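Ribonucleoside-diphosphate reductase, alpha chain (PDB 6DQX) probably reduces ribonucleoside diphosphates to deoxyribonucleotides, as the catalytic alpha subunit of a class Id ribonucleotide reductase. Local coordinates at residues Arg55-Ala63 with Leu87-Leu97. Numbering follows the deposited sequence.
Sequences RIRFIAEHA and LSSPIWSNFGL
Arg-55, on helix 52-67, hydrogen-bonds the carbonyl oxygens at the C-terminal end of the short helix 89-94 and just beyond it. Arg-55 NE donates a hydrogen bond to Trp-92 O at 2.9 Å, and NH2 reaches the same oxygen from above the carbonyl plane. NH1 and NH2 both grip Phe-95 O end-on. Arg-55 NH2 meets Phe-95 O at 2.7 Å, in the carbonyl plane, on a lone pair. A weak bond runs from NH2 to Ile-91 O. This cluster of oxygens probably favours the positive charge of Arg-55. Ile-59 CG1, from the same helix, lies over the centre of one guanidinium face and Leu-97 CD1 nearer the rim of the other. The Arg-55 side chain bends at chi2 (68°), turning the guanidinium toward the carbonyls, while Arg-55 CG passes Trp-92 CE3 at 3.8 Å. Trp-92 CH2 also meets Ile-56 CG1 at 3.5 Å. Segment 55-63 and helix 89-94 run nearly perpendicular, at 95°. A type II beta turn from Asn-94 to Leu-97 sets Gly-96 CA over the His-62 ring in a CH-pi contact, 3.8 Å from its centroid. His-62 turns its edge to the face of Phe-95, planes 83° apart. Phe-95 also packs on Ile-59 CG2 and, edge-to-face, on Phe-315 of helix 308-327.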
loop_
_atom_site.group_PDB
_atom_site.type_symbol
_atom_site.label_atom_id
_atom_site.label_comp_id
_atom_site.label_asym_id
_atom_site.label_seq_id
_atom_site.Cartn_x
_atom_site.Cartn_y
_atom_site.Cartn_z
ATOM N N ARG A 55 11.410 11.149 -34.133
ATOM C CA ARG A 55 11.197 10.034 -33.217
ATOM C C ARG A 55 11.128 8.687 -33.974
ATOM O O ARG A 55 11.747 7.705 -33.547
ATOM C CB ARG A 55 9.926 10.300 -32.405
ATOM C CG ARG A 55 9.614 9.299 -31.310
ATOM C CD ARG A 55 10.588 9.332 -30.161
ATOM N NE ARG A 55 10.321 8.206 -29.268
ATOM C CZ ARG A 55 11.208 7.362 -28.757
ATOM N NH1 ARG A 55 12.502 7.487 -28.981
ATOM N NH2 ARG A 55 10.770 6.361 -27.984
ATOM N N ILE A 56 10.437 8.659 -35.108
ATOM C CA ILE A 56 10.294 7.409 -35.878
ATOM C C ILE A 56 11.650 6.944 -36.395
ATOM O O ILE A 56 11.997 5.772 -36.307
ATOM C CB ILE A 56 9.276 7.550 -37.021
ATOM C CG1 ILE A 56 7.864 7.784 -36.461
ATOM C CG2 ILE A 56 9.314 6.345 -37.946
ATOM C CD1 ILE A 56 6.934 8.431 -37.467
ATOM N N ARG A 57 12.414 7.872 -36.960
ATOM C CA ARG A 57 13.761 7.558 -37.385
ATOM C C ARG A 57 14.631 7.030 -36.247
ATOM O O ARG A 57 15.378 6.073 -36.445
ATOM C CB ARG A 57 14.424 8.804 -38.029
ATOM C CG ARG A 57 15.876 8.586 -38.463
ATOM C CD ARG A 57 15.927 7.836 -39.792
ATOM N NE ARG A 57 15.649 8.728 -40.940
ATOM C CZ ARG A 57 15.276 8.329 -42.169
ATOM N NH1 ARG A 57 15.104 7.032 -42.474
ATOM N NH2 ARG A 57 15.050 9.240 -43.111
ATOM N N PHE A 58 14.595 7.686 -35.080
ATOM C CA PHE A 58 15.374 7.245 -33.932
ATOM C C PHE A 58 14.983 5.820 -33.517
ATOM O O PHE A 58 15.840 4.998 -33.243
ATOM C CB PHE A 58 15.192 8.185 -32.736
ATOM C CG PHE A 58 15.903 7.725 -31.499
ATOM C CD1 PHE A 58 17.244 8.028 -31.304
ATOM C CD2 PHE A 58 15.240 6.973 -30.536
ATOM C CE1 PHE A 58 17.902 7.608 -30.158
ATOM C CE2 PHE A 58 15.889 6.540 -29.398
ATOM C CZ PHE A 58 17.225 6.845 -29.210
ATOM N N ILE A 59 13.684 5.556 -33.479
ATOM C CA ILE A 59 13.183 4.210 -33.091
ATOM C C ILE A 59 13.701 3.142 -34.064
ATOM O O ILE A 59 14.213 2.096 -33.631
ATOM C CB ILE A 59 11.643 4.210 -33.018
ATOM C CG1 ILE A 59 11.198 4.985 -31.793
ATOM C CG2 ILE A 59 11.081 2.778 -33.010
ATOM C CD1 ILE A 59 9.716 5.299 -31.742
ATOM N N ALA A 60 13.589 3.425 -35.367
ATOM C CA ALA A 60 14.069 2.513 -36.423
ATOM C C ALA A 60 15.564 2.240 -36.297
ATOM O O ALA A 60 16.003 1.091 -36.366
ATOM C CB ALA A 60 13.795 3.099 -37.794
ATOM N N GLU A 61 16.351 3.306 -36.122
ATOM C CA GLU A 61 17.810 3.160 -36.034
ATOM C C GLU A 61 18.216 2.463 -34.741
ATOM O O GLU A 61 19.161 1.686 -34.727
ATOM C CB GLU A 61 18.512 4.526 -36.148
ATOM C CG GLU A 61 18.373 5.178 -37.516
ATOM C CD GLU A 61 19.172 4.491 -38.625
ATOM O OE1 GLU A 61 20.118 3.715 -38.335
ATOM O OE2 GLU A 61 18.835 4.720 -39.807
ATOM N N HIS A 62 17.516 2.762 -33.649
ATOM C CA HIS A 62 17.856 2.148 -32.372
ATOM C C HIS A 62 17.590 0.648 -32.433
ATOM O O HIS A 62 18.415 -0.157 -31.997
ATOM C CB HIS A 62 17.073 2.757 -31.219
ATOM C CG HIS A 62 17.555 2.298 -29.884
ATOM N ND1 HIS A 62 18.714 2.778 -29.308
ATOM C CD2 HIS A 62 17.049 1.388 -29.021
ATOM C CE1 HIS A 62 18.888 2.192 -28.137
ATOM N NE2 HIS A 62 17.902 1.331 -27.948
ATOM N N ALA A 63 16.460 0.285 -33.032
ATOM C CA ALA A 63 16.126 -1.134 -33.243
ATOM C C ALA A 63 17.173 -1.849 -34.114
ATOM O O ALA A 63 17.638 -2.923 -33.761
ATOM C CB ALA A 63 14.740 -1.264 -33.838
ATOM N N LEU A 87 2.529 1.658 -33.304
ATOM C CA LEU A 87 3.379 1.337 -32.162
ATOM C C LEU A 87 2.639 1.720 -30.901
ATOM O O LEU A 87 1.833 2.669 -30.902
ATOM C CB LEU A 87 4.713 2.090 -32.230
ATOM C CG LEU A 87 5.457 2.043 -33.558
ATOM C CD1 LEU A 87 6.745 2.813 -33.423
ATOM C CD2 LEU A 87 5.717 0.616 -33.990
ATOM N N SER A 88 2.900 0.987 -29.825
ATOM C CA SER A 88 2.211 1.222 -28.561
ATOM C C SER A 88 2.665 2.546 -27.954
ATOM O O SER A 88 3.772 3.032 -28.240
ATOM C CB SER A 88 2.492 0.106 -27.561
ATOM O OG SER A 88 3.821 0.204 -27.093
ATOM N N SER A 89 1.824 3.099 -27.089
ATOM C CA SER A 89 2.179 4.366 -26.440
ATOM C C SER A 89 3.428 4.267 -25.551
ATOM O O SER A 89 4.216 5.192 -25.571
ATOM C CB SER A 89 0.988 5.019 -25.729
ATOM O OG SER A 89 0.531 4.269 -24.652
ATOM N N PRO A 90 3.630 3.154 -24.800
ATOM C CA PRO A 90 4.912 3.023 -24.093
ATOM C C PRO A 90 6.150 3.006 -25.002
ATOM O O PRO A 90 7.193 3.519 -24.624
ATOM C CB PRO A 90 4.766 1.693 -23.336
ATOM C CG PRO A 90 3.297 1.530 -23.147
ATOM C CD PRO A 90 2.719 2.050 -24.434
ATOM N N ILE A 91 6.033 2.425 -26.199
ATOM C CA ILE A 91 7.136 2.423 -27.157
ATOM C C ILE A 91 7.387 3.845 -27.691
ATOM O O ILE A 91 8.537 4.319 -27.702
ATOM C CB ILE A 91 6.855 1.395 -28.294
ATOM C CG1 ILE A 91 6.993 -0.022 -27.710
ATOM C CG2 ILE A 91 7.789 1.620 -29.481
ATOM C CD1 ILE A 91 6.396 -1.155 -28.537
ATOM N N TRP A 92 6.327 4.521 -28.107
ATOM C CA TRP A 92 6.422 5.931 -28.556
ATOM C C TRP A 92 7.063 6.765 -27.459
ATOM O O TRP A 92 7.940 7.601 -27.728
ATOM C CB TRP A 92 5.053 6.537 -28.859
ATOM C CG TRP A 92 4.576 6.382 -30.253
ATOM C CD1 TRP A 92 3.601 5.519 -30.695
ATOM C CD2 TRP A 92 5.023 7.106 -31.402
ATOM N NE1 TRP A 92 3.430 5.657 -32.056
ATOM C CE2 TRP A 92 4.287 6.623 -32.513
ATOM C CE3 TRP A 92 5.976 8.108 -31.608
ATOM C CZ2 TRP A 92 4.475 7.110 -33.805
ATOM C CZ3 TRP A 92 6.151 8.607 -32.893
ATOM C CH2 TRP A 92 5.410 8.103 -33.977
ATOM N N SER A 93 6.625 6.533 -26.226
ATOM C CA SER A 93 7.090 7.371 -25.094
ATOM C C SER A 93 8.528 7.105 -24.665
ATOM O O SER A 93 9.283 8.067 -24.388
ATOM C CB SER A 93 6.149 7.248 -23.900
ATOM O OG SER A 93 4.874 7.767 -24.225
ATOM N N ASN A 94 8.907 5.824 -24.594
ATOM C CA ASN A 94 10.077 5.388 -23.846
ATOM C C ASN A 94 11.111 4.576 -24.593
ATOM O O ASN A 94 12.220 4.438 -24.095
ATOM C CB ASN A 94 9.619 4.566 -22.610
ATOM C CG ASN A 94 8.548 5.283 -21.777
ATOM O OD1 ASN A 94 7.615 4.648 -21.282
ATOM N ND2 ASN A 94 8.675 6.620 -21.633
ATOM N N PHE A 95 10.777 3.967 -25.738
ATOM C CA PHE A 95 11.746 3.077 -26.397
ATOM C C PHE A 95 13.037 3.793 -26.796
ATOM O O PHE A 95 12.994 4.847 -27.432
ATOM C CB PHE A 95 11.126 2.388 -27.634
ATOM C CG PHE A 95 12.068 1.444 -28.334
ATOM C CD1 PHE A 95 12.490 0.284 -27.718
ATOM C CD2 PHE A 95 12.554 1.725 -29.608
ATOM C CE1 PHE A 95 13.375 -0.589 -28.352
ATOM C CE2 PHE A 95 13.449 0.863 -30.245
ATOM C CZ PHE A 95 13.832 -0.301 -29.637
ATOM N N GLY A 96 14.183 3.205 -26.448
ATOM C CA GLY A 96 15.474 3.811 -26.718
ATOM C C GLY A 96 15.845 4.998 -25.825
ATOM O O GLY A 96 16.914 5.563 -25.993
ATOM N N LEU A 97 14.980 5.379 -24.889
ATOM C CA LEU A 97 15.231 6.496 -23.970
ATOM C C LEU A 97 15.446 5.995 -22.534
ATOM O O LEU A 97 15.140 4.850 -22.197
ATOM C CB LEU A 97 14.057 7.477 -23.992
ATOM C CG LEU A 97 13.569 8.006 -25.342
ATOM C CD1 LEU A 97 12.395 8.948 -25.159
ATOM C CD2 LEU A 97 14.692 8.687 -26.104
#